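Local coordinates for predicted protease of the collagenase family (Methanopyrus kandleri, PDB 5D88), which probably acts as a peptidase of family U32 and binds a zinc ion shared between two subunits, at residues L83-C88 with S140-V145. Numbering follows the deposited sequence.
Sequences LMDFTC and SHTAAV. With ZN (zinc ion), chain B; ACT (acetate ion), chain C.
Asp85 and Ser140 bring the two backbones to within 6.2 Å, CA to CA, just past the ends of barrel strands 79-83 and 136-139. Segment 83-88 runs on as an irregular loop, whereas 140-145 curls at once into a 3-10 turn at 141-143. Ser140 OG, held anti to its own N (chi1 -173°), accepts the N-H of Thr142 almost straight on (177°), an ST turn, and gives its proton to Asp85 OD2 at 2.7 Å, on the anti lone pair. Serine suits this place because one small hydroxyl can do both; an alanine here would probably leave the Thr142 N-H without its acceptor and weaken the hold on the buried carboxylate. An aspartate fits where Ser140, Thr55 OG1 and Ala54 N converge as donors. Thr142 pairs a hydroxyl with a methyl: OG1 lies 3.2 Å from Asp85 O and 3.3 Å from Asp85 OD2, its single proton able to serve either, while CG2 lies on one face of the His141 ring, offset toward its rim. The Thr87 methyl CG2 rests 3.6 Å from Thr142 O, and its OG1 hydrogen-bonds Asn205 of helix 200-213. At the end of segment 83-88, Cys88 binds zinc with His209 and the same pair of the second subunit. The contact thus bridges strands 79-83 and 136-139 across the intervening strand 117-120, in loops leading to helices 98-113 and 148-157.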
loop_
_atom_site.group_PDB
_atom_site.type_symbol
_atom_site.label_atom_id
_atom_site.label_comp_id
_atom_site.label_asym_id
_atom_site.label_seq_id
_atom_site.Cartn_x
_atom_site.Cartn_y
_atom_site.Cartn_z
ATOM N N LEU A 83 16.379 2.125 -9.688
ATOM C CA LEU A 83 14.993 1.918 -9.280
ATOM C C LEU A 83 14.989 0.998 -8.067
ATOM O O LEU A 83 15.323 -0.189 -8.169
ATOM C CB LEU A 83 14.170 1.336 -10.428
ATOM C CG LEU A 83 12.683 1.073 -10.178
ATOM C CD1 LEU A 83 11.928 2.390 -9.923
ATOM C CD2 LEU A 83 12.094 0.358 -11.360
ATOM N N MET A 84 14.610 1.561 -6.926
ATOM C CA MET A 84 14.583 0.871 -5.631
ATOM C C MET A 84 13.292 1.300 -4.941
ATOM O O MET A 84 13.288 1.880 -3.861
ATOM C CB MET A 84 15.809 1.212 -4.782
ATOM C CG MET A 84 15.968 0.293 -3.591
ATOM S SD MET A 84 17.478 0.635 -2.690
ATOM C CE MET A 84 17.085 2.256 -2.138
ATOM N N ASP A 85 12.157 1.030 -5.594
ATOM C CA ASP A 85 10.898 1.652 -5.209
ATOM C C ASP A 85 9.970 0.706 -4.467
ATOM O O ASP A 85 8.753 0.847 -4.555
ATOM C CB ASP A 85 10.191 2.264 -6.414
ATOM C CG ASP A 85 9.717 1.248 -7.433
ATOM O OD1 ASP A 85 10.113 0.086 -7.402
ATOM O OD2 ASP A 85 8.923 1.648 -8.297
ATOM N N PHE A 86 10.528 -0.207 -3.682
ATOM C CA PHE A 86 9.719 -1.031 -2.801
ATOM C C PHE A 86 8.731 -0.195 -1.997
ATOM O O PHE A 86 9.041 0.914 -1.545
ATOM C CB PHE A 86 10.600 -1.854 -1.848
ATOM C CG PHE A 86 11.472 -1.047 -0.935
ATOM C CD1 PHE A 86 10.970 -0.552 0.256
ATOM C CD2 PHE A 86 12.806 -0.829 -1.251
ATOM C CE1 PHE A 86 11.764 0.146 1.108
ATOM C CE2 PHE A 86 13.630 -0.128 -0.397
ATOM C CZ PHE A 86 13.107 0.370 0.787
ATOM N N THR A 87 7.534 -0.753 -1.799
ATOM C CA THR A 87 6.515 -0.106 -0.990
ATOM C C THR A 87 6.430 -0.679 0.410
ATOM O O THR A 87 5.651 -0.173 1.233
ATOM C CB THR A 87 5.155 -0.192 -1.692
ATOM O OG1 THR A 87 4.859 -1.547 -2.068
ATOM C CG2 THR A 87 5.171 0.710 -2.924
ATOM N N CYS A 88 7.220 -1.715 0.698
ATOM C CA CYS A 88 7.273 -2.340 2.011
ATOM C C CYS A 88 8.636 -2.991 2.179
ATOM O O CYS A 88 9.127 -3.645 1.258
ATOM C CB CYS A 88 6.169 -3.390 2.195
ATOM S SG CYS A 88 6.033 -3.957 3.909
ATOM N N SER A 140 8.848 7.475 -6.938
ATOM C CA SER A 140 8.279 6.565 -7.914
ATOM C C SER A 140 6.772 6.723 -8.021
ATOM O O SER A 140 6.092 7.071 -7.064
ATOM C CB SER A 140 8.585 5.118 -7.514
ATOM O OG SER A 140 8.173 4.209 -8.536
ATOM N N HIS A 141 6.244 6.395 -9.204
ATOM C CA HIS A 141 4.805 6.268 -9.357
ATOM C C HIS A 141 4.214 5.218 -8.422
ATOM O O HIS A 141 3.016 5.265 -8.150
ATOM C CB HIS A 141 4.470 5.946 -10.818
ATOM C CG HIS A 141 4.735 4.532 -11.194
ATOM N ND1 HIS A 141 6.000 4.064 -11.475
ATOM C CD2 HIS A 141 3.902 3.472 -11.308
ATOM C CE1 HIS A 141 5.941 2.770 -11.717
ATOM N NE2 HIS A 141 4.677 2.388 -11.643
ATOM N N THR A 142 5.016 4.276 -7.900
ATOM C CA THR A 142 4.434 3.292 -6.983
ATOM C C THR A 142 4.067 3.883 -5.625
ATOM O O THR A 142 3.390 3.210 -4.840
ATOM C CB THR A 142 5.382 2.124 -6.766
ATOM O OG1 THR A 142 6.597 2.625 -6.189
ATOM C CG2 THR A 142 5.662 1.404 -8.105
ATOM N N ALA A 143 4.489 5.113 -5.334
ATOM C CA ALA A 143 4.024 5.796 -4.138
ATOM C C ALA A 143 2.620 6.384 -4.296
ATOM O O ALA A 143 2.056 6.884 -3.310
ATOM C CB ALA A 143 5.004 6.902 -3.760
ATOM N N ALA A 144 2.075 6.376 -5.511
ATOM C CA ALA A 144 0.683 6.768 -5.776
ATOM C C ALA A 144 0.392 8.225 -5.396
ATOM O O ALA A 144 -0.663 8.535 -4.846
ATOM C CB ALA A 144 -0.292 5.833 -5.067
ATOM N N VAL A 145 1.305 9.131 -5.732
ATOM C CA VAL A 145 1.096 10.553 -5.474
ATOM C C VAL A 145 0.073 11.079 -6.480
ATOM O O VAL A 145 0.359 11.203 -7.672
ATOM C CB VAL A 145 2.402 11.346 -5.555
ATOM C CG1 VAL A 145 2.115 12.829 -5.379
ATOM C CG2 VAL A 145 3.381 10.880 -4.479
HETATM ZN ZN ZN B . 5.568 -6.154 3.576
HETATM C C ACT C . 3.917 -0.934 -12.646
HETATM O O ACT C . 3.326 0.173 -12.627
HETATM O OXT ACT C . 4.161 -1.450 -11.532
HETATM C CH3 ACT C . 4.278 -1.615 -13.938
#